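Local coordinates for protein tyrosinase (Aspergillus oryzae, PDB 6JU8) that probably oxidises L-tyrosine and L-dopa to L-dopaquinone with molecular oxygen at a dinuclear copper centre, a step of melanin biosynthesis, at residues Asn99-Pro104 / Glu300-Arg305; Gly392-Asp397 / Arg425-Lys430; Lys24-Trp29 / Arg169-Val174; Tyr149-Arg154 / Ile379-Ala384. The protein carries 1 engineered substitution. One frame throughout, in Å; residues are numbered along the deposited sequence.

Contact 1. Residues Asn99-Pro104 / Glu300-Arg305; sequences NNYTFP and EFSSTR
Arg305 starts out with CG anti to its backbone N (chi1 -176°) and then bends at chi3 (-68°), which brings the guanidinium edge-on to Asn99 O and flat against the Asn100 amide. The setting is the common central domain of tyrosinase, a type 3 copper fold: a type I turn, Asn100 to Phe103, leads into helix 103-129, and an ST turn follows the end of helix 298-302. In that ST turn Ser303 OG accepts from Arg305 N and also bonds Glu329. Arg305 NE donates to Asn99 O at 2.7 Å, close to the guanidinium plane, while NH1 adds a weak bond to the same oxygen. The Asn100 amide stacks flat on the guanidinium, the planes 7° apart, with OD1 3.3 Å from Arg305 CZ; a small planar amide suits this face, and its OD1 also takes a weak bond from Tyr101 N. The Tyr101 ring brings its edge to Ser302 OG, which is bonded to Trp298 O, and a small serine here lets Pro104 CG pack against Ser302 CB. Phe103 also meets the copper ligands His107 and His332. Asn99 OD1 accepts from Thr304 OG1 at 2.6 Å.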
# COMPACT_ATOMS: atom_id res chain seq x y z
N ASN A 99 -7.79 -22.10 20.67
CA ASN A 99 -7.72 -23.57 20.80
C ASN A 99 -8.39 -24.01 22.10
O ASN A 99 -7.93 -24.94 22.77
CB ASN A 99 -6.28 -24.10 20.75
CG ASN A 99 -6.23 -25.58 20.47
OD1 ASN A 99 -6.93 -26.10 19.60
ND2 ASN A 99 -5.41 -26.32 21.23
N ASN A 100 -9.50 -23.36 22.45
CA ASN A 100 -10.41 -23.90 23.46
C ASN A 100 -11.83 -23.52 23.11
O ASN A 100 -12.06 -22.59 22.32
CB ASN A 100 -10.02 -23.40 24.85
CG ASN A 100 -10.48 -24.31 25.98
OD1 ASN A 100 -11.10 -25.36 25.75
ND2 ASN A 100 -10.16 -23.90 27.20
N TYR A 101 -12.79 -24.18 23.75
CA TYR A 101 -14.20 -24.04 23.41
C TYR A 101 -14.79 -22.69 23.79
O TYR A 101 -15.88 -22.34 23.35
CB TYR A 101 -15.01 -25.18 24.04
CG TYR A 101 -14.34 -26.50 23.73
CD1 TYR A 101 -14.34 -26.98 22.42
CD2 TYR A 101 -13.70 -27.25 24.72
CE1 TYR A 101 -13.74 -28.19 22.11
CE2 TYR A 101 -13.09 -28.45 24.41
CZ TYR A 101 -13.10 -28.91 23.11
OH TYR A 101 -12.51 -30.09 22.74
N THR A 102 -14.09 -21.93 24.63
CA THR A 102 -14.45 -20.56 24.95
C THR A 102 -13.90 -19.57 23.93
O THR A 102 -14.08 -18.36 24.10
CB THR A 102 -13.97 -20.23 26.38
OG1 THR A 102 -12.61 -20.68 26.46
CG2 THR A 102 -14.79 -20.92 27.46
N PHE A 103 -13.27 -20.03 22.86
CA PHE A 103 -12.83 -19.09 21.81
C PHE A 103 -13.96 -18.18 21.38
O PHE A 103 -13.77 -16.95 21.33
CB PHE A 103 -12.22 -19.89 20.65
CG PHE A 103 -12.18 -19.14 19.34
CD1 PHE A 103 -11.17 -18.19 19.13
CD2 PHE A 103 -13.14 -19.35 18.35
CE1 PHE A 103 -11.12 -17.45 17.96
CE2 PHE A 103 -13.11 -18.58 17.19
CZ PHE A 103 -12.12 -17.62 17.02
N PRO A 104 -15.16 -18.63 21.03
CA PRO A 104 -16.17 -17.66 20.57
C PRO A 104 -16.65 -16.74 21.67
O PRO A 104 -17.01 -15.58 21.39
CB PRO A 104 -17.32 -18.57 20.08
CG PRO A 104 -16.65 -19.89 19.79
CD PRO A 104 -15.61 -20.04 20.88
N GLU A 300 -17.43 -29.19 18.70
CA GLU A 300 -16.97 -29.38 17.33
C GLU A 300 -17.06 -28.09 16.52
O GLU A 300 -16.23 -27.86 15.63
CB GLU A 300 -17.80 -30.43 16.59
CG GLU A 300 -17.84 -31.80 17.20
CD GLU A 300 -18.83 -32.66 16.41
OE1 GLU A 300 -18.36 -33.60 15.75
OE2 GLU A 300 -20.06 -32.43 16.48
N PHE A 301 -18.10 -27.29 16.77
CA PHE A 301 -18.31 -26.04 16.04
C PHE A 301 -17.26 -25.01 16.46
O PHE A 301 -16.72 -24.28 15.63
CB PHE A 301 -19.71 -25.50 16.36
CG PHE A 301 -19.90 -24.06 15.98
CD1 PHE A 301 -20.13 -23.71 14.65
CD2 PHE A 301 -19.83 -23.06 16.94
CE1 PHE A 301 -20.23 -22.38 14.26
CE2 PHE A 301 -19.97 -21.74 16.56
CZ PHE A 301 -20.18 -21.41 15.24
N SER A 302 -17.01 -24.91 17.76
CA SER A 302 -16.38 -23.74 18.34
C SER A 302 -14.87 -23.69 18.24
O SER A 302 -14.31 -22.58 18.33
CB SER A 302 -16.73 -23.63 19.86
OG SER A 302 -16.25 -24.77 20.56
N SER A 303 -14.18 -24.83 18.14
CA SER A 303 -12.73 -24.78 18.39
C SER A 303 -11.96 -25.84 17.64
O SER A 303 -12.44 -26.97 17.46
CB SER A 303 -12.47 -24.94 19.90
OG SER A 303 -11.09 -24.83 20.22
N THR A 304 -10.70 -25.50 17.36
CA THR A 304 -9.71 -26.48 16.90
C THR A 304 -9.40 -27.51 17.96
O THR A 304 -8.82 -28.57 17.65
CB THR A 304 -8.41 -25.76 16.48
OG1 THR A 304 -8.00 -24.87 17.52
CG2 THR A 304 -8.65 -24.92 15.23
N ARG A 305 -9.78 -27.32 19.23
CA ARG A 305 -9.41 -28.30 20.26
C ARG A 305 -10.15 -29.62 20.10
O ARG A 305 -9.68 -30.66 20.59
CB ARG A 305 -9.65 -27.72 21.66
CG ARG A 305 -9.19 -28.68 22.75
CD ARG A 305 -9.36 -28.14 24.14
NE ARG A 305 -8.47 -27.02 24.45
CZ ARG A 305 -8.07 -26.69 25.67
NH1 ARG A 305 -7.26 -25.64 25.81
NH2 ARG A 305 -8.46 -27.40 26.73

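Contact 2. Residues Gly392-Asp397 / Arg425-Lys430; sequences GSWFND and RSDDVK
Trp394 and Asp427 make the one hydrogen bond between the two loops: indole NE1 donates to carboxylate OD1 at 2.9 Å, with an N-H...O angle of 144°. The oxygen lies in the plane of the indole and is approached nearly along its C-O axis, and the ring and carboxylate planes are only 24° apart. Asp427 OD2 is engaged by Lys404 in a salt bridge, so each carboxylate oxygen has its own partner.

The apolar contacts use the faces of the indole. The aliphatic chain of Lys430 lies over one face, with CG 3.7 Å above the plane and CB 3.6 Å from Trp394 CZ2. A long flexible chain suits this place because its methylenes can lie along the flat ring. The opposite face is taken by Phe395 CD1 from within the same loop. Around the rim, Trp394 CZ2 lies 3.4 Å from Ser426 O in the 3-10 turn 426-428. Phe395 in turn sets CZ 3.6 Å from Ser426 OG, a hydroxyl bonded to Thr105 of helix 103-129; a serine is small enough to meet the ring and still make that bond.

Within its own loop, Trp394 N donates to Asn396 OD1, and with CG anti to the backbone N (chi1 -175°) the indole reaches across to the other loop.

Tryptophan thus supplies both a broad apolar surface and one N-H. The nearby Lys404 would be expected to help keep Asp427 ionised, and so a strong acceptor for that N-H.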
# COMPACT_ATOMS: atom_id res chain seq x y z
N GLY A 392 -29.69 -25.10 21.99
CA GLY A 392 -29.38 -26.15 22.94
C GLY A 392 -27.97 -26.69 22.85
O GLY A 392 -27.52 -27.36 23.79
N SER A 393 -27.27 -26.38 21.76
CA SER A 393 -25.88 -26.82 21.61
C SER A 393 -24.95 -25.77 22.20
O SER A 393 -24.63 -24.78 21.54
CB SER A 393 -25.54 -27.04 20.14
OG SER A 393 -26.33 -28.09 19.58
N TRP A 394 -24.55 -25.95 23.45
CA TRP A 394 -23.87 -24.89 24.19
C TRP A 394 -23.11 -25.50 25.37
O TRP A 394 -23.69 -25.81 26.42
CB TRP A 394 -24.87 -23.87 24.73
CG TRP A 394 -24.25 -22.69 25.42
CD1 TRP A 394 -24.13 -22.47 26.76
CD2 TRP A 394 -23.67 -21.54 24.78
NE1 TRP A 394 -23.51 -21.27 27.00
CE2 TRP A 394 -23.22 -20.67 25.81
CE3 TRP A 394 -23.49 -21.15 23.45
CZ2 TRP A 394 -22.60 -19.43 25.54
CZ3 TRP A 394 -22.88 -19.94 23.17
CH2 TRP A 394 -22.45 -19.12 24.22
N PHE A 395 -21.81 -25.72 25.19
CA PHE A 395 -20.95 -26.19 26.25
C PHE A 395 -21.48 -27.43 26.95
O PHE A 395 -21.23 -27.59 28.15
CB PHE A 395 -20.65 -25.07 27.28
CG PHE A 395 -19.84 -23.93 26.70
CD1 PHE A 395 -20.44 -22.83 26.08
CD2 PHE A 395 -18.45 -23.96 26.73
CE1 PHE A 395 -19.72 -21.80 25.52
CE2 PHE A 395 -17.71 -22.92 26.20
CZ PHE A 395 -18.33 -21.83 25.57
N ASN A 396 -22.14 -28.33 26.22
CA ASN A 396 -22.83 -29.44 26.88
C ASN A 396 -22.47 -30.77 26.25
O ASN A 396 -22.99 -31.80 26.68
CB ASN A 396 -24.34 -29.22 26.93
CG ASN A 396 -24.97 -29.12 25.55
OD1 ASN A 396 -24.34 -28.63 24.61
ND2 ASN A 396 -26.20 -29.58 25.40
N ASP A 397 -21.54 -30.82 25.29
CA ASP A 397 -20.97 -32.12 24.92
C ASP A 397 -19.88 -32.51 25.91
O ASP A 397 -19.46 -31.71 26.75
CB ASP A 397 -20.40 -32.07 23.50
CG ASP A 397 -19.34 -30.98 23.41
OD1 ASP A 397 -19.70 -29.81 23.17
OD2 ASP A 397 -18.15 -31.30 23.66
N ARG A 425 -18.45 -14.83 32.31
CA ARG A 425 -18.47 -16.26 32.03
C ARG A 425 -19.27 -16.47 30.74
O ARG A 425 -20.09 -15.62 30.39
CB ARG A 425 -19.09 -17.06 33.19
CG ARG A 425 -18.22 -16.92 34.43
CD ARG A 425 -17.86 -18.26 35.05
NE ARG A 425 -16.92 -18.05 36.15
CZ ARG A 425 -17.12 -18.57 37.35
NH1 ARG A 425 -18.21 -19.31 37.54
NH2 ARG A 425 -16.26 -18.37 38.33
N SER A 426 -19.06 -17.59 30.07
CA SER A 426 -19.67 -17.82 28.78
C SER A 426 -21.18 -17.74 28.85
O SER A 426 -21.82 -17.17 27.95
CB SER A 426 -19.23 -19.20 28.25
OG SER A 426 -17.84 -19.15 27.91
N ASP A 427 -21.81 -18.29 29.91
CA ASP A 427 -23.27 -18.24 29.95
C ASP A 427 -23.79 -16.81 30.00
O ASP A 427 -24.93 -16.56 29.58
CB ASP A 427 -23.77 -19.00 31.18
CG ASP A 427 -23.82 -20.49 31.00
OD1 ASP A 427 -23.83 -20.97 29.86
OD2 ASP A 427 -23.90 -21.22 31.99
N ASP A 428 -23.01 -15.84 30.47
CA ASP A 428 -23.41 -14.44 30.51
C ASP A 428 -23.69 -13.87 29.12
O ASP A 428 -24.50 -12.95 29.00
CB ASP A 428 -22.36 -13.55 31.18
CG ASP A 428 -22.11 -13.93 32.63
OD1 ASP A 428 -23.04 -14.40 33.32
OD2 ASP A 428 -20.96 -13.76 33.09
N VAL A 429 -23.03 -14.45 28.11
CA VAL A 429 -23.17 -13.90 26.76
C VAL A 429 -23.77 -14.90 25.79
O VAL A 429 -23.68 -14.72 24.57
CB VAL A 429 -21.82 -13.35 26.23
CG1 VAL A 429 -21.35 -12.24 27.16
CG2 VAL A 429 -20.79 -14.47 26.08
N LYS A 430 -24.41 -15.95 26.29
CA LYS A 430 -25.11 -16.90 25.40
C LYS A 430 -26.12 -16.17 24.54
O LYS A 430 -26.25 -16.40 23.33
CB LYS A 430 -25.79 -17.97 26.26
CG LYS A 430 -26.57 -19.01 25.46
CD LYS A 430 -27.53 -19.78 26.36
CE LYS A 430 -26.80 -20.83 27.17
NZ LYS A 430 -27.74 -21.63 28.02

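Contact 3. Residues Lys24-Trp29 / Arg169-Val174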
# COMPACT_ATOMS: atom_id res chain seq x y z
N LYS A 24 -24.17 -3.80 11.34
CA LYS A 24 -24.37 -3.89 9.90
C LYS A 24 -23.14 -4.37 9.16
O LYS A 24 -22.01 -4.26 9.65
CB LYS A 24 -24.76 -2.49 9.37
CG LYS A 24 -26.09 -2.02 9.94
CD LYS A 24 -26.42 -0.61 9.46
CE LYS A 24 -27.88 -0.27 9.69
NZ LYS A 24 -28.17 1.12 9.23
N ASP A 25 -23.33 -4.89 7.95
CA ASP A 25 -22.23 -5.22 7.05
C ASP A 25 -21.49 -3.93 6.72
O ASP A 25 -22.09 -2.94 6.31
CB ASP A 25 -22.81 -5.89 5.81
CG ASP A 25 -21.81 -6.24 4.73
OD1 ASP A 25 -20.95 -5.40 4.38
OD2 ASP A 25 -21.93 -7.37 4.20
N ILE A 26 -20.19 -3.92 6.97
CA ILE A 26 -19.48 -2.65 6.86
C ILE A 26 -19.48 -2.09 5.44
O ILE A 26 -19.38 -0.86 5.29
CB ILE A 26 -18.04 -2.79 7.38
CG1 ILE A 26 -17.44 -1.39 7.59
CG2 ILE A 26 -17.21 -3.70 6.49
CD1 ILE A 26 -16.12 -1.34 8.29
N ASP A 27 -19.57 -2.92 4.41
CA ASP A 27 -19.66 -2.37 3.05
C ASP A 27 -21.05 -1.78 2.84
O ASP A 27 -21.18 -0.68 2.28
CB ASP A 27 -19.33 -3.43 2.01
CG ASP A 27 -17.86 -3.58 1.73
OD1 ASP A 27 -17.00 -2.87 2.32
OD2 ASP A 27 -17.53 -4.45 0.90
N ASP A 28 -22.10 -2.49 3.28
CA ASP A 28 -23.44 -1.93 3.17
C ASP A 28 -23.50 -0.60 3.91
O ASP A 28 -24.07 0.39 3.43
CB ASP A 28 -24.52 -2.86 3.75
CG ASP A 28 -24.73 -4.15 2.99
OD1 ASP A 28 -24.22 -4.27 1.85
OD2 ASP A 28 -25.39 -5.06 3.56
N TRP A 29 -22.95 -0.59 5.11
CA TRP A 29 -23.00 0.61 5.95
C TRP A 29 -22.24 1.75 5.31
O TRP A 29 -22.74 2.88 5.29
CB TRP A 29 -22.40 0.25 7.31
CG TRP A 29 -22.28 1.35 8.29
CD1 TRP A 29 -23.23 1.90 9.10
CD2 TRP A 29 -21.06 2.05 8.59
NE1 TRP A 29 -22.69 2.90 9.87
CE2 TRP A 29 -21.35 3.02 9.58
CE3 TRP A 29 -19.76 1.95 8.09
CZ2 TRP A 29 -20.37 3.87 10.08
CZ3 TRP A 29 -18.78 2.78 8.58
CH2 TRP A 29 -19.10 3.73 9.57
N ARG A 169 -13.72 -9.63 -0.81
CA ARG A 169 -12.82 -8.48 -0.72
C ARG A 169 -12.70 -8.00 0.71
O ARG A 169 -13.68 -8.05 1.48
CB ARG A 169 -13.35 -7.28 -1.53
CG ARG A 169 -13.45 -7.54 -3.04
CD ARG A 169 -13.88 -6.23 -3.70
NE ARG A 169 -14.29 -6.44 -5.10
CZ ARG A 169 -14.94 -5.50 -5.78
NH1 ARG A 169 -15.24 -4.34 -5.18
NH2 ARG A 169 -15.27 -5.74 -7.05
N LEU A 170 -11.54 -7.44 1.04
CA LEU A 170 -11.51 -6.59 2.25
C LEU A 170 -12.53 -5.46 2.17
O LEU A 170 -12.89 -4.99 1.09
CB LEU A 170 -10.13 -5.94 2.43
CG LEU A 170 -8.94 -6.87 2.61
CD1 LEU A 170 -7.67 -6.10 3.01
CD2 LEU A 170 -9.19 -8.00 3.58
N PRO A 171 -13.01 -4.95 3.30
CA PRO A 171 -13.97 -3.83 3.26
C PRO A 171 -13.45 -2.65 2.45
O PRO A 171 -12.26 -2.27 2.53
CB PRO A 171 -14.04 -3.38 4.73
CG PRO A 171 -13.74 -4.64 5.49
CD PRO A 171 -12.67 -5.35 4.68
N ILE A 172 -14.38 -2.01 1.74
CA ILE A 172 -14.06 -0.76 1.05
C ILE A 172 -13.27 0.17 1.96
O ILE A 172 -12.19 0.68 1.63
CB ILE A 172 -15.34 -0.05 0.56
CG1 ILE A 172 -16.15 -0.89 -0.44
CG2 ILE A 172 -15.00 1.29 -0.03
CD1 ILE A 172 -17.60 -0.45 -0.59
N LEU A 173 -13.86 0.41 3.14
CA LEU A 173 -13.31 1.48 3.99
C LEU A 173 -11.93 1.10 4.49
O LEU A 173 -11.08 1.96 4.73
CB LEU A 173 -14.32 1.75 5.11
CG LEU A 173 -13.98 2.86 6.09
CD1 LEU A 173 -13.78 4.18 5.37
CD2 LEU A 173 -15.09 3.01 7.13
N VAL A 174 -11.67 -0.20 4.69
CA VAL A 174 -10.34 -0.62 5.17
C VAL A 174 -9.25 -0.31 4.17
O VAL A 174 -8.08 -0.14 4.54
CB VAL A 174 -10.43 -2.11 5.54
CG1 VAL A 174 -9.11 -2.83 5.50
CG2 VAL A 174 -11.08 -2.29 6.92
O HOH W 1 -16.54 -0.73 3.90
O HOH W 2 -15.16 -4.49 -0.50
O HOH W 3 -16.98 -7.03 1.94
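The first turn of helix 26-34, capped at its N-terminus by Asp25, docks on the segment 169-174, a loop that passes into a 3-10 turn at Leu173. Asp25 OD1 accepts from Asp27 N and, weakly, from Asp28 N, the standard work of an aspartate at the N-cap. Across the contact Asp27 OD1 takes the amide hydrogen of Ile172 at 2.8 Å, met on the syn side and 18° out of the carboxylate plane. CG of Asp27 stands anti to the carbonyl carbon (chi1 -85°), a setting that swings the carboxylate over to the loop. Ile172 CG1 lies alongside the same oxygen, so the buried acid is lined by hydrocarbon, while water supplies further donors to both oxygens. Ile26 CG2 packs on Pro171 CB at 3.6 Å, a branched methyl against a rigid ring, and Leu173 CD2 meets the edge of the Trp29 indole at CZ3. Nearby, Ile172 packs on Val250 of the second subunit, and Arg169 makes a cation-pi contact with Tyr246 of that subunit. Waters bridge the two segments: one donates to Asp27 OD2 and Leu170 O, another accepts from Leu173 N at 3.0 Å while donating to Asp27 OD1 at 2.7 Å.

Contact 4. Residues Tyr149-Arg154 / Ile379-Ala384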
# COMPACT_ATOMS: atom_id res chain seq x y z
N TYR A 149 -19.65 -5.35 10.86
CA TYR A 149 -18.92 -6.59 10.62
C TYR A 149 -18.40 -6.63 9.20
O TYR A 149 -19.03 -6.12 8.26
CB TYR A 149 -19.75 -7.84 10.97
CG TYR A 149 -20.94 -8.07 10.08
CD1 TYR A 149 -20.83 -8.83 8.92
CD2 TYR A 149 -22.19 -7.54 10.42
CE1 TYR A 149 -21.92 -9.05 8.09
CE2 TYR A 149 -23.29 -7.75 9.59
CZ TYR A 149 -23.15 -8.50 8.44
OH TYR A 149 -24.25 -8.69 7.62
N TRP A 150 -17.24 -7.30 9.04
CA TRP A 150 -16.75 -7.60 7.69
C TRP A 150 -17.20 -8.99 7.26
O TRP A 150 -16.78 -10.00 7.83
CB TRP A 150 -15.22 -7.53 7.67
CG TRP A 150 -14.63 -8.05 6.39
CD1 TRP A 150 -15.06 -7.81 5.12
CD2 TRP A 150 -13.48 -8.90 6.31
NE1 TRP A 150 -14.24 -8.48 4.23
CE2 TRP A 150 -13.27 -9.16 4.93
CE3 TRP A 150 -12.62 -9.49 7.25
CZ2 TRP A 150 -12.23 -9.96 4.46
CZ3 TRP A 150 -11.60 -10.30 6.79
CH2 TRP A 150 -11.41 -10.53 5.41
N ASP A 151 -18.08 -9.02 6.26
CA ASP A 151 -18.55 -10.30 5.76
C ASP A 151 -17.53 -10.87 4.78
O ASP A 151 -17.59 -10.66 3.56
CB ASP A 151 -19.94 -10.19 5.11
CG ASP A 151 -20.57 -11.58 5.01
OD1 ASP A 151 -19.83 -12.58 5.01
OD2 ASP A 151 -21.82 -11.64 4.98
N PHE A 152 -16.56 -11.59 5.34
CA PHE A 152 -15.47 -12.15 4.54
C PHE A 152 -15.95 -13.23 3.57
O PHE A 152 -15.19 -13.63 2.67
CB PHE A 152 -14.31 -12.64 5.41
CG PHE A 152 -14.68 -13.65 6.47
CD1 PHE A 152 -15.11 -14.93 6.12
CD2 PHE A 152 -14.63 -13.33 7.82
CE1 PHE A 152 -15.46 -15.85 7.11
CE2 PHE A 152 -14.94 -14.24 8.83
CZ PHE A 152 -15.36 -15.51 8.45
N ALA A 153 -17.17 -13.73 3.73
CA ALA A 153 -17.70 -14.82 2.92
C ALA A 153 -18.73 -14.35 1.90
O ALA A 153 -19.23 -15.19 1.14
CB ALA A 153 -18.28 -15.89 3.83
N ARG A 154 -19.04 -13.07 1.84
CA ARG A 154 -20.03 -12.52 0.92
C ARG A 154 -19.32 -11.85 -0.25
O ARG A 154 -18.39 -11.07 -0.05
CB ARG A 154 -20.89 -11.48 1.65
CG ARG A 154 -22.03 -10.92 0.79
CD ARG A 154 -22.84 -9.94 1.64
NE ARG A 154 -23.96 -9.42 0.87
CZ ARG A 154 -24.62 -8.31 1.17
NH1 ARG A 154 -24.27 -7.56 2.20
NH2 ARG A 154 -25.63 -7.93 0.42
N ILE A 379 -17.06 -13.07 13.09
CA ILE A 379 -16.99 -14.37 13.80
C ILE A 379 -18.08 -14.43 14.86
O ILE A 379 -18.70 -15.49 15.07
CB ILE A 379 -15.58 -14.58 14.35
CG1 ILE A 379 -14.56 -14.65 13.21
CG2 ILE A 379 -15.51 -15.79 15.28
CD1 ILE A 379 -14.83 -15.76 12.21
N ASP A 380 -18.35 -13.30 15.52
CA ASP A 380 -19.45 -13.24 16.49
C ASP A 380 -20.79 -13.48 15.83
O ASP A 380 -21.65 -14.19 16.37
CB ASP A 380 -19.44 -11.87 17.20
CG ASP A 380 -20.36 -11.95 18.41
OD1 ASP A 380 -19.99 -12.70 19.34
OD2 ASP A 380 -21.44 -11.32 18.40
N ARG A 381 -21.00 -12.87 14.67
CA ARG A 381 -22.22 -13.05 13.87
C ARG A 381 -22.41 -14.51 13.45
O ARG A 381 -23.51 -15.06 13.54
CB ARG A 381 -22.14 -12.10 12.67
CG ARG A 381 -23.32 -12.27 11.69
CD ARG A 381 -23.24 -11.14 10.64
NE ARG A 381 -24.12 -11.39 9.51
CZ ARG A 381 -23.79 -12.17 8.47
NH1 ARG A 381 -22.60 -12.77 8.43
NH2 ARG A 381 -24.64 -12.36 7.48
N LEU A 382 -21.33 -15.14 12.97
CA LEU A 382 -21.41 -16.54 12.58
C LEU A 382 -21.77 -17.41 13.78
O LEU A 382 -22.56 -18.35 13.68
CB LEU A 382 -20.09 -17.01 11.98
CG LEU A 382 -19.74 -16.41 10.61
CD1 LEU A 382 -18.35 -16.85 10.19
CD2 LEU A 382 -20.79 -16.78 9.56
N THR A 383 -21.22 -17.08 14.94
CA THR A 383 -21.58 -17.78 16.18
C THR A 383 -23.07 -17.59 16.44
O THR A 383 -23.77 -18.57 16.79
CB THR A 383 -20.74 -17.31 17.36
OG1 THR A 383 -19.35 -17.56 17.07
CG2 THR A 383 -21.08 -18.12 18.61
N ALA A 384 -23.57 -16.36 16.37
CA ALA A 384 -24.99 -16.10 16.63
C ALA A 384 -25.87 -16.82 15.64
O ALA A 384 -26.92 -17.38 15.99
CB ALA A 384 -25.23 -14.59 16.57
O HOH W 4 -20.09 -14.55 6.80
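Arg381 lays its chain flat over the face of Tyr149, with CD 3.3 Å above the ring plane and over its centre. The guanidinium follows nearly parallel to the ring, the planes 10° apart, so that NE comes to 3.2 Å from Tyr149 CZ. This is a CH-pi contact by the CD methylene, with the flat cation stacked beyond it toward the hydroxyl. An extended chain from CG to NE carries it that far from the helix. Tyr149 CG sits between its backbone N and carbonyl carbon (chi1 67°), which turns the ring face to the arginine chain.

Asp151 OD2 is 3.7 Å from Arg381 NH1, a long salt bridge; the oxygen lies well out of the guanidinium plane, so the direct link is electrostatic. A water donates to Asp151 OD1 and accepts weakly from NH1, which Asn378 OD1 also bonds, and Tyr456 OH bonds both OD2 and Arg381 NH2. Asp151 OD1 also accepts from Ala153 N, an Asx turn that suits aspartate and holds the carboxylate in place.

In the apolar packing, Ile379 CD1 touches the edge of the Phe152 ring at CE2, 3.7 Å away, and Leu382 CD1 reaches CZ of the same ring.

The loop 149-154 thus lies against helix 371-389, which bears the copper ligand His376. Phe152 also reaches helix 283-292 and Trp150 helix 328-340, while Ile379 touches His332.

Overall arrangement
All four contacts are largely buried. Contact 4 lies nearest the chain centre and contact 2 farthest; Lys430 there and Arg305 in contact 1 are exposed. Helix 371-389 carries contact 4 and also packs against contacts 1, 2 and 3. Contacts 1 and 4 both border the copper site and touch through Phe103 with Ile379. Contact 1 also meets contact 2, Thr102 packing on Phe395 and Ser426. Contact 3, the one that reaches the second subunit, is joined to contact 4 by the backbone at Ile26 and Tyr149. Arginine is stacked on an amide in contact 1 and on a tyrosine ring in contact 4; contacts 2 and 3 instead turn on an aspartate accepting one N-H, from indole and backbone respectively.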